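Local coordinates for protein LigF (PDB 4XT0) that cleaves beta-aryl ether bonds in lignin with the help of glutathione, as a stereospecific bacterial member of the glutathione S-transferase superfamily, at residues Lys19-Leu24 with Lys240-Lys245; Glu42-Trp47 with Lys141-Pro146; Cys199-Ala204 with Asp231-Arg236. All blocks are in the same frame, centred on the assembly; numbering follows the deposited sequence.

Interaction 1: Lys19-Leu24 with Lys240-Lys245; sequences KPLATL and KEMFEK
Met242 reaches across from helix 237-244 and lays its sulfur against the backbone of helix 15-26, and the contact between Lys19-Leu24 and Lys240-Lys245 is apolar. SD stands 3.6 Å from Ala22 N and 3.8 Å from Ala22 CB, so the small methyl of Ala22 lets the thioether settle close to the helix surface. Beside it, Leu21 gives its branch point: Leu21 CG and Met242 CG meet at 4.0 Å, with Leu21 CD2 flanking the same methylene. Met242 extends straight from its helix, CG anti to the backbone N (chi1 176°), and bends only at the sulfur (chi3 63°), which carries CE onto the rim of one face of the Phe243 ring. Leu18 and Tyr25 of helix 15-26 also touch Met242.

Within each segment there are polar bonds as well, while Lys19 NZ pairs with Asp107 outside them. Thr23 OG1 is 2.9 Å from Lys19 O, approaching above the carbonyl plane, while Thr23 N reaches the same oxygen from the opposite face, so two donors share it. At the chain's end Lys245 NZ bridges to Glu241 OE2 at 2.8 Å, on the anti side of the carboxylate.

This buried helix-to-helix packing joins the first helix of the thioredoxin-like N-terminal domain to the last helix of the all-helical C-terminal domain, part of the domain interface of the glutathione S-transferase fold.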
loop_
_atom_site.group_PDB
_atom_site.type_symbol
_atom_site.label_atom_id
_atom_site.label_comp_id
_atom_site.label_asym_id
_atom_site.label_seq_id
_atom_site.Cartn_x
_atom_site.Cartn_y
_atom_site.Cartn_z
ATOM N N LYS A 19 -0.360 2.450 -15.124
ATOM C CA LYS A 19 -1.509 1.728 -14.576
ATOM C C LYS A 19 -2.839 2.324 -15.074
ATOM O O LYS A 19 -3.594 1.619 -15.744
ATOM C CB LYS A 19 -1.464 1.689 -13.037
ATOM C CG LYS A 19 -0.143 1.141 -12.422
ATOM C CD LYS A 19 -0.288 1.019 -10.888
ATOM C CE LYS A 19 1.048 0.846 -10.149
ATOM N NZ LYS A 19 0.860 1.003 -8.661
ATOM N N PRO A 20 -3.123 3.624 -14.793
ATOM C CA PRO A 20 -4.418 4.086 -15.341
ATOM C C PRO A 20 -4.431 4.268 -16.859
ATOM O O PRO A 20 -5.504 4.226 -17.479
ATOM C CB PRO A 20 -4.648 5.439 -14.631
ATOM C CG PRO A 20 -3.264 5.940 -14.295
ATOM C CD PRO A 20 -2.432 4.681 -14.023
ATOM N N LEU A 21 -3.264 4.460 -17.461
ATOM C CA LEU A 21 -3.194 4.610 -18.905
ATOM C C LEU A 21 -3.630 3.306 -19.574
ATOM O O LEU A 21 -4.473 3.308 -20.477
ATOM C CB LEU A 21 -1.776 5.019 -19.323
ATOM C CG LEU A 21 -1.526 5.699 -20.672
ATOM C CD1 LEU A 21 -2.311 6.991 -20.797
ATOM C CD2 LEU A 21 -0.022 5.955 -20.873
ATOM N N ALA A 22 -3.061 2.185 -19.125
ATOM C CA ALA A 22 -3.435 0.869 -19.659
ATOM C C ALA A 22 -4.922 0.562 -19.375
ATOM O O ALA A 22 -5.631 0.034 -20.224
ATOM C CB ALA A 22 -2.532 -0.224 -19.065
ATOM N N THR A 23 -5.385 0.906 -18.179
ATOM C CA THR A 23 -6.787 0.694 -17.811
ATOM C C THR A 23 -7.731 1.429 -18.774
ATOM O O THR A 23 -8.696 0.853 -19.256
ATOM C CB THR A 23 -7.035 1.138 -16.357
ATOM O OG1 THR A 23 -6.177 0.382 -15.494
ATOM C CG2 THR A 23 -8.507 0.905 -15.924
ATOM N N LEU A 24 -7.416 2.686 -19.082
ATOM C CA LEU A 24 -8.233 3.493 -19.986
ATOM C C LEU A 24 -8.312 2.878 -21.386
ATOM O O LEU A 24 -9.391 2.791 -21.982
ATOM C CB LEU A 24 -7.674 4.930 -20.066
ATOM C CG LEU A 24 -7.887 5.774 -18.797
ATOM C CD1 LEU A 24 -6.882 6.933 -18.741
ATOM C CD2 LEU A 24 -9.346 6.267 -18.713
ATOM N N LYS A 240 -0.552 -2.631 -26.995
ATOM C CA LYS A 240 0.126 -2.137 -28.196
ATOM C C LYS A 240 -0.408 -0.755 -28.582
ATOM O O LYS A 240 0.369 0.133 -28.934
ATOM C CB LYS A 240 -0.030 -3.110 -29.372
ATOM C CG LYS A 240 0.772 -4.395 -29.234
ATOM C CD LYS A 240 0.749 -5.208 -30.525
ATOM C CE LYS A 240 1.443 -6.569 -30.361
ATOM N NZ LYS A 240 2.908 -6.476 -30.049
ATOM N N GLU A 241 -1.726 -0.561 -28.502
ATOM C CA GLU A 241 -2.304 0.749 -28.817
ATOM C C GLU A 241 -1.775 1.846 -27.879
ATOM O O GLU A 241 -1.489 2.965 -28.315
ATOM C CB GLU A 241 -3.830 0.705 -28.741
ATOM C CG GLU A 241 -4.501 2.014 -29.144
ATOM C CD GLU A 241 -5.983 2.040 -28.797
ATOM O OE1 GLU A 241 -6.464 1.070 -28.175
ATOM O OE2 GLU A 241 -6.664 3.031 -29.142
ATOM N N MET A 242 -1.661 1.516 -26.594
ATOM C CA MET A 242 -1.168 2.455 -25.593
ATOM C C MET A 242 0.231 2.947 -25.986
ATOM O O MET A 242 0.501 4.154 -26.043
ATOM C CB MET A 242 -1.152 1.793 -24.205
ATOM C CG MET A 242 -0.551 2.670 -23.104
ATOM S SD MET A 242 -0.420 1.850 -21.502
ATOM C CE MET A 242 0.717 0.519 -21.915
ATOM N N PHE A 243 1.118 2.007 -26.292
ATOM C CA PHE A 243 2.492 2.374 -26.636
ATOM C C PHE A 243 2.572 3.087 -27.990
ATOM O O PHE A 243 3.426 3.956 -28.198
ATOM C CB PHE A 243 3.397 1.139 -26.639
ATOM C CG PHE A 243 3.756 0.643 -25.261
ATOM C CD1 PHE A 243 4.550 1.406 -24.420
ATOM C CD2 PHE A 243 3.331 -0.602 -24.824
ATOM C CE1 PHE A 243 4.894 0.944 -23.154
ATOM C CE2 PHE A 243 3.669 -1.072 -23.558
ATOM C CZ PHE A 243 4.448 -0.292 -22.723
ATOM N N GLU A 244 1.676 2.728 -28.904
ATOM C CA GLU A 244 1.657 3.351 -30.220
ATOM C C GLU A 244 1.234 4.812 -30.138
ATOM O O GLU A 244 1.716 5.654 -30.903
ATOM C CB GLU A 244 0.718 2.592 -31.160
ATOM C CG GLU A 244 0.620 3.196 -32.556
ATOM C CD GLU A 244 -0.790 3.161 -33.129
ATOM O OE1 GLU A 244 -1.110 4.042 -33.960
ATOM O OE2 GLU A 244 -1.574 2.257 -32.754
ATOM N N LYS A 245 0.320 5.107 -29.218
ATOM C CA LYS A 245 -0.285 6.440 -29.145
ATOM C C LYS A 245 0.307 7.301 -28.037
ATOM O O LYS A 245 -0.277 8.304 -27.639
ATOM C CB LYS A 245 -1.804 6.321 -28.968
ATOM C CG LYS A 245 -2.519 5.964 -30.262
ATOM C CD LYS A 245 -4.007 5.795 -30.051
ATOM C CE LYS A 245 -4.682 5.411 -31.354
ATOM N NZ LYS A 245 -6.061 4.915 -31.100
#

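Interaction 2: Glu42-Trp47 with Lys141-Pro146; sequences EQHSDW and KNVPIP. With GSH (glutathione), chain B.
O31 of the glutathione glycyl carboxylate is held by two neighbouring side chains, Gln43 and His44, and the ring of His44 in turn packs against Val143 of Lys141-Pro146. The bond from Gln43 NE2 to O31 is 3.1 Å long and almost straight (177°); that from His44 NE2 to O31 has the same length but is bent to 123° and weak. This is the glutathione-binding site of the glutathione S-transferase fold, where the thioredoxin-like domain supplies most of the groups that bind the tripeptide, Trp152 of the helical domain adds a bond, and a loop of the helical domain packs against His44.

The imidazole is sandwiched. Val143 CG2 lies over one face, 3.8 Å from the ring centroid, in a CH-pi contact displaced toward CE1; Gln43 CG covers the opposite face near the rim. The Gln43 chain bends at chi2, which brings its amide round toward the glycyl end of the ligand. His44 CG sits beside its own backbone N (chi1 -59°), which sets the ring between Val143 CG2 and Gln43 CG with NE2 turned to O31. Its other nitrogen, ND1, is hydrogen-bonded to His138 NE2, so both nitrogens have a partner, and that link probably positions the ring for O31. A leucine at His44 would probably leave His138 without its partner and O31 with Gln43 alone of this pair, and Val143 without a ring face to lie on.

Next in the chain, Ser45 at the N-cap of helix 46-51 hydrogen-bonds to Glu42 O and also caps Phe48 N, bonds that probably help to hold the turn carrying Gln43 and His44. At the base of the imidazole, His44 CB rests 3.6 Å from Asn142 O.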
loop_
_atom_site.group_PDB
_atom_site.type_symbol
_atom_site.label_atom_id
_atom_site.label_comp_id
_atom_site.label_asym_id
_atom_site.label_seq_id
_atom_site.Cartn_x
_atom_site.Cartn_y
_atom_site.Cartn_z
ATOM N N GLU A 42 7.501 19.618 -15.013
ATOM C CA GLU A 42 6.143 20.146 -15.102
ATOM C C GLU A 42 5.257 19.623 -13.971
ATOM O O GLU A 42 4.250 20.255 -13.637
ATOM C CB GLU A 42 5.521 19.820 -16.464
ATOM C CG GLU A 42 6.012 20.752 -17.570
ATOM C CD GLU A 42 5.398 20.466 -18.933
ATOM O OE1 GLU A 42 4.606 19.501 -19.063
ATOM O OE2 GLU A 42 5.727 21.212 -19.885
ATOM N N GLN A 43 5.632 18.500 -13.354
ATOM C CA GLN A 43 4.826 17.987 -12.230
ATOM C C GLN A 43 4.935 18.942 -11.041
ATOM O O GLN A 43 4.172 18.841 -10.082
ATOM C CB GLN A 43 5.245 16.558 -11.825
ATOM C CG GLN A 43 6.592 16.427 -11.116
ATOM C CD GLN A 43 7.762 16.323 -12.093
ATOM O OE1 GLN A 43 7.677 16.789 -13.228
ATOM N NE2 GLN A 43 8.852 15.710 -11.652
ATOM N N HIS A 44 5.879 19.883 -11.122
ATOM C CA HIS A 44 6.078 20.867 -10.061
ATOM C C HIS A 44 5.642 22.256 -10.503
ATOM O O HIS A 44 5.878 23.240 -9.806
ATOM C CB HIS A 44 7.546 20.903 -9.633
ATOM C CG HIS A 44 8.054 19.585 -9.143
ATOM N ND1 HIS A 44 9.380 19.219 -9.234
ATOM C CD2 HIS A 44 7.416 18.543 -8.563
ATOM C CE1 HIS A 44 9.538 18.009 -8.732
ATOM N NE2 HIS A 44 8.357 17.573 -8.319
ATOM N N SER A 45 5.022 22.336 -11.675
ATOM C CA SER A 45 4.572 23.618 -12.197
ATOM C C SER A 45 3.388 24.094 -11.368
ATOM O O SER A 45 2.728 23.285 -10.707
ATOM C CB SER A 45 4.187 23.511 -13.674
ATOM O OG SER A 45 3.036 22.701 -13.839
ATOM N N ASP A 46 3.122 25.397 -11.396
ATOM C CA ASP A 46 1.982 25.949 -10.670
ATOM C C ASP A 46 0.663 25.465 -11.268
ATOM O O ASP A 46 -0.303 25.236 -10.544
ATOM C CB ASP A 46 2.021 27.480 -10.664
ATOM C CG ASP A 46 3.172 28.034 -9.839
ATOM O OD1 ASP A 46 3.515 27.425 -8.799
ATOM O OD2 ASP A 46 3.732 29.079 -10.233
ATOM N N TRP A 47 0.625 25.297 -12.587
ATOM C CA TRP A 47 -0.609 24.860 -13.227
ATOM C C TRP A 47 -0.912 23.396 -12.911
ATOM O O TRP A 47 -2.077 23.026 -12.801
ATOM C CB TRP A 47 -0.573 25.095 -14.748
ATOM C CG TRP A 47 0.321 24.200 -15.571
ATOM C CD1 TRP A 47 1.556 24.513 -16.068
ATOM C CD2 TRP A 47 0.031 22.866 -16.035
ATOM N NE1 TRP A 47 2.059 23.456 -16.792
ATOM C CE2 TRP A 47 1.144 22.436 -16.789
ATOM C CE3 TRP A 47 -1.057 21.996 -15.876
ATOM C CZ2 TRP A 47 1.204 21.170 -17.382
ATOM C CZ3 TRP A 47 -0.994 20.732 -16.468
ATOM C CH2 TRP A 47 0.127 20.336 -17.209
ATOM N N LYS A 141 11.549 25.085 -2.845
ATOM C CA LYS A 141 10.294 25.820 -2.922
ATOM C C LYS A 141 9.218 25.188 -3.820
ATOM O O LYS A 141 8.081 25.662 -3.837
ATOM C CB LYS A 141 10.565 27.253 -3.379
ATOM C CG LYS A 141 10.746 27.429 -4.870
ATOM C CD LYS A 141 10.003 28.669 -5.347
ATOM C CE LYS A 141 10.208 28.917 -6.833
ATOM N NZ LYS A 141 9.346 30.031 -7.319
ATOM N N ASN A 142 9.549 24.121 -4.545
ATOM C CA ASN A 142 8.605 23.598 -5.536
ATOM C C ASN A 142 8.289 22.109 -5.426
ATOM O O ASN A 142 7.438 21.604 -6.153
ATOM C CB ASN A 142 9.121 23.906 -6.943
ATOM C CG ASN A 142 9.298 25.389 -7.178
ATOM O OD1 ASN A 142 8.545 26.199 -6.641
ATOM N ND2 ASN A 142 10.297 25.757 -7.975
ATOM N N VAL A 143 8.969 21.414 -4.519
ATOM C CA VAL A 143 8.695 20.003 -4.264
ATOM C C VAL A 143 8.128 19.840 -2.851
ATOM O O VAL A 143 8.887 19.792 -1.878
ATOM C CB VAL A 143 9.964 19.138 -4.424
ATOM C CG1 VAL A 143 9.632 17.659 -4.261
ATOM C CG2 VAL A 143 10.616 19.394 -5.776
ATOM N N PRO A 144 6.789 19.770 -2.736
ATOM C CA PRO A 144 6.093 19.738 -1.437
ATOM C C PRO A 144 6.477 18.538 -0.563
ATOM O O PRO A 144 6.538 18.647 0.657
ATOM C CB PRO A 144 4.613 19.657 -1.834
ATOM C CG PRO A 144 4.552 20.200 -3.235
ATOM C CD PRO A 144 5.846 19.796 -3.871
ATOM N N ILE A 145 6.753 17.413 -1.210
ATOM C CA ILE A 145 6.908 16.116 -0.555
ATOM C C ILE A 145 8.338 15.862 -0.074
ATOM O O ILE A 145 9.269 15.826 -0.883
ATOM C CB ILE A 145 6.492 14.976 -1.509
ATOM C CG1 ILE A 145 5.541 15.496 -2.598
ATOM C CG2 ILE A 145 5.882 13.820 -0.728
ATOM C CD1 ILE A 145 6.243 16.084 -3.831
ATOM N N PRO A 146 8.510 15.674 1.245
ATOM C CA PRO A 146 9.827 15.587 1.888
ATOM C C PRO A 146 10.631 14.375 1.434
ATOM O O PRO A 146 11.817 14.500 1.101
ATOM C CB PRO A 146 9.487 15.482 3.382
ATOM C CG PRO A 146 8.088 15.995 3.497
ATOM C CD PRO A 146 7.417 15.611 2.232
HETATM N N1 GSH B . 1.597 6.661 -4.645
HETATM C CA1 GSH B . 1.610 7.430 -5.899
HETATM C C1 GSH B . 0.859 6.718 -7.019
HETATM O O11 GSH B . 0.246 7.363 -7.847
HETATM O O12 GSH B . 0.875 5.380 -7.127
HETATM C CB1 GSH B . 3.079 7.641 -6.317
HETATM C CG1 GSH B . 3.104 8.577 -7.522
HETATM C CD1 GSH B . 4.524 8.718 -8.036
HETATM O OE1 GSH B . 5.455 8.274 -7.393
HETATM N N2 GSH B . 4.738 9.339 -9.214
HETATM C CA2 GSH B . 6.102 9.497 -9.742
HETATM C C2 GSH B . 6.421 10.974 -9.853
HETATM O O2 GSH B . 5.510 11.774 -9.969
HETATM C CB2 GSH B . 6.174 8.898 -11.153
HETATM S SG2 GSH B . 6.076 7.079 -11.136
HETATM N N3 GSH B . 7.712 11.416 -9.841
HETATM C CA3 GSH B . 7.974 12.858 -9.988
HETATM C C3 GSH B . 8.466 13.529 -8.723
HETATM O O31 GSH B . 9.023 14.602 -8.811
HETATM O O32 GSH B . 8.288 12.964 -7.512
#

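Interaction 3: Cys199-Ala204 with Asp231-Arg236; sequences CNFAIA and DRINAR
The ring of Phe201 carries Ile233 on one face and the amide of Asn234 at its edge. Ile233 CG2 stands over the centre of the ring, 3.7 Å from the centroid and only 13° off the normal, a well-centred CH-pi contact. CD1 of the same isoleucine reaches past the ring's base, 3.7 Å from Phe201 CD1 and close to Phe201 CB, so both ends of the branched side chain are used. The two side chains run alongside each other in opposite directions, each coming from its own helix.

At the far rim the Asn234 amide meets the ring edge, its CG in the ring plane and the two planes turned 67° apart. OD1 and ND2 both lie 3.6 Å from Phe201 CZ, and ND2 is as near to CE1. This is van der Waals contact: the polar work of the amide is done with Asn205, whose OD1 accepts from Asn234 ND2 and so helps to set the amide's rotation against the ring.

Torsions explain the fit. Phe201 projects with CG anti to the backbone N (chi1 180°), which places the ring against Ile233 and Asn234 of helix 224-235, while the CG2 methyl of Ile233, likewise anti to its own N, is the branch that comes over the face.

Trp229 and Leu230 of helix 224-235 also touch Phe201, and Leu18 of helix 15-26 reaches it from the N-terminal domain. The contact thus joins two helices of the glutathione S-transferase C-terminal domain, with helix 195-204 lying between helix 224-235, the long helix 93-121, which Asn200 and Ile203 touch, and helix 15-26, which packs on Cys199 and Ala202.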
loop_
_atom_site.group_PDB
_atom_site.type_symbol
_atom_site.label_atom_id
_atom_site.label_comp_id
_atom_site.label_asym_id
_atom_site.label_seq_id
_atom_site.Cartn_x
_atom_site.Cartn_y
_atom_site.Cartn_z
ATOM N N CYS A 199 -0.983 -3.548 -12.847
ATOM C CA CYS A 199 -0.178 -2.847 -11.842
ATOM C C CYS A 199 1.229 -3.437 -11.752
ATOM O O CYS A 199 2.207 -2.702 -11.588
ATOM C CB CYS A 199 -0.866 -2.888 -10.472
ATOM S SG CYS A 199 -2.422 -1.909 -10.374
ATOM N N ASN A 200 1.339 -4.758 -11.866
ATOM C CA ASN A 200 2.641 -5.395 -11.817
ATOM C C ASN A 200 3.417 -5.188 -13.113
ATOM O O ASN A 200 4.646 -5.018 -13.087
ATOM C CB ASN A 200 2.497 -6.891 -11.515
ATOM C CG ASN A 200 2.338 -7.164 -10.045
ATOM O OD1 ASN A 200 3.325 -7.273 -9.318
ATOM N ND2 ASN A 200 1.090 -7.263 -9.587
ATOM N N PHE A 201 2.700 -5.200 -14.237
ATOM C CA PHE A 201 3.312 -4.969 -15.554
ATOM C C PHE A 201 3.885 -3.565 -15.609
ATOM O O PHE A 201 4.931 -3.340 -16.213
ATOM C CB PHE A 201 2.282 -5.179 -16.682
ATOM C CG PHE A 201 2.823 -4.958 -18.076
ATOM C CD1 PHE A 201 3.450 -5.985 -18.759
ATOM C CD2 PHE A 201 2.660 -3.739 -18.716
ATOM C CE1 PHE A 201 3.936 -5.804 -20.061
ATOM C CE2 PHE A 201 3.143 -3.541 -20.016
ATOM C CZ PHE A 201 3.771 -4.579 -20.691
ATOM N N ALA A 202 3.197 -2.617 -14.969
ATOM C CA ALA A 202 3.665 -1.225 -14.916
ATOM C C ALA A 202 5.090 -1.131 -14.368
ATOM O O ALA A 202 5.900 -0.329 -14.854
ATOM C CB ALA A 202 2.706 -0.364 -14.061
ATOM N N ILE A 203 5.392 -1.959 -13.365
ATOM C CA ILE A 203 6.746 -2.021 -12.779
ATOM C C ILE A 203 7.660 -2.984 -13.528
ATOM O O ILE A 203 8.823 -2.677 -13.773
ATOM C CB ILE A 203 6.701 -2.458 -11.271
ATOM C CG1 ILE A 203 5.677 -1.624 -10.490
ATOM C CG2 ILE A 203 8.099 -2.389 -10.638
ATOM C CD1 ILE A 203 5.824 -0.099 -10.662
ATOM N N ALA A 204 7.145 -4.151 -13.906
ATOM C CA ALA A 204 8.024 -5.200 -14.426
ATOM C C ALA A 204 8.448 -4.992 -15.875
ATOM O O ALA A 204 9.534 -5.424 -16.261
ATOM C CB ALA A 204 7.363 -6.572 -14.282
ATOM N N ASP A 231 5.557 -10.942 -22.395
ATOM C CA ASP A 231 5.263 -11.063 -23.824
ATOM C C ASP A 231 3.763 -11.054 -24.102
ATOM O O ASP A 231 3.295 -10.387 -25.023
ATOM C CB ASP A 231 5.866 -12.347 -24.381
ATOM C CG ASP A 231 7.370 -12.251 -24.589
ATOM O OD1 ASP A 231 7.947 -11.161 -24.379
ATOM O OD2 ASP A 231 7.972 -13.271 -24.971
ATOM N N ARG A 232 3.031 -11.828 -23.301
ATOM C CA ARG A 232 1.584 -11.977 -23.389
ATOM C C ARG A 232 0.875 -10.615 -23.280
ATOM O O ARG A 232 0.038 -10.251 -24.112
ATOM C CB ARG A 232 1.132 -12.945 -22.274
ATOM C CG ARG A 232 -0.351 -13.188 -22.092
ATOM C CD ARG A 232 -0.595 -14.345 -21.083
ATOM N NE ARG A 232 0.169 -15.542 -21.451
ATOM C CZ ARG A 232 1.125 -16.096 -20.703
ATOM N NH1 ARG A 232 1.422 -15.601 -19.507
ATOM N NH2 ARG A 232 1.773 -17.169 -21.143
ATOM N N ILE A 233 1.227 -9.850 -22.260
ATOM C CA ILE A 233 0.580 -8.562 -22.057
ATOM C C ILE A 233 0.973 -7.596 -23.177
ATOM O O ILE A 233 0.130 -6.866 -23.704
ATOM C CB ILE A 233 0.930 -7.988 -20.677
ATOM C CG1 ILE A 233 0.419 -8.949 -19.604
ATOM C CG2 ILE A 233 0.321 -6.613 -20.500
ATOM C CD1 ILE A 233 0.768 -8.542 -18.215
ATOM N N ASN A 234 2.244 -7.624 -23.570
ATOM C CA ASN A 234 2.708 -6.785 -24.670
ATOM C C ASN A 234 2.049 -7.107 -26.023
ATOM O O ASN A 234 2.050 -6.273 -26.931
ATOM C CB ASN A 234 4.232 -6.892 -24.798
ATOM C CG ASN A 234 4.957 -5.848 -23.964
ATOM O OD1 ASN A 234 4.720 -4.655 -24.115
ATOM N ND2 ASN A 234 5.842 -6.290 -23.087
ATOM N N ALA A 235 1.490 -8.310 -26.161
ATOM C CA ALA A 235 0.793 -8.680 -27.390
ATOM C C ALA A 235 -0.682 -8.230 -27.420
ATOM O O ALA A 235 -1.325 -8.269 -28.477
ATOM C CB ALA A 235 0.880 -10.184 -27.604
ATOM N N ARG A 236 -1.225 -7.825 -26.272
ATOM C CA ARG A 236 -2.629 -7.403 -26.201
ATOM C C ARG A 236 -2.836 -6.152 -27.038
ATOM O O ARG A 236 -2.019 -5.245 -26.979
ATOM C CB ARG A 236 -3.060 -7.139 -24.754
ATOM C CG ARG A 236 -2.956 -8.350 -23.830
ATOM C CD ARG A 236 -3.405 -8.002 -22.404
ATOM N NE ARG A 236 -4.771 -7.475 -22.370
ATOM C CZ ARG A 236 -5.855 -8.239 -22.265
ATOM N NH1 ARG A 236 -5.726 -9.556 -22.166
ATOM N NH2 ARG A 236 -7.063 -7.691 -22.243
#

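In the fold
From the N terminus, the chain enters interaction 1 through helix 15-26 and returns to it only with its last helix, so this contact closes a loop of 215 residues that encloses both others, tying the thioredoxin-like domain to the end of the helical domain. Within it, interaction 2 closes first, joining the thioredoxin-like domain to the helical domain beside glutathione; interaction 3 follows in series, closing a short loop inside the helical domain. Interactions 1 and 3 are neighbours: their centres lie about 11 Å apart, and helices 224-235 and 237-244 are consecutive. Interaction 2 lies apart, its centre about 26 Å from that of interaction 1 and about 30 Å from that of interaction 3.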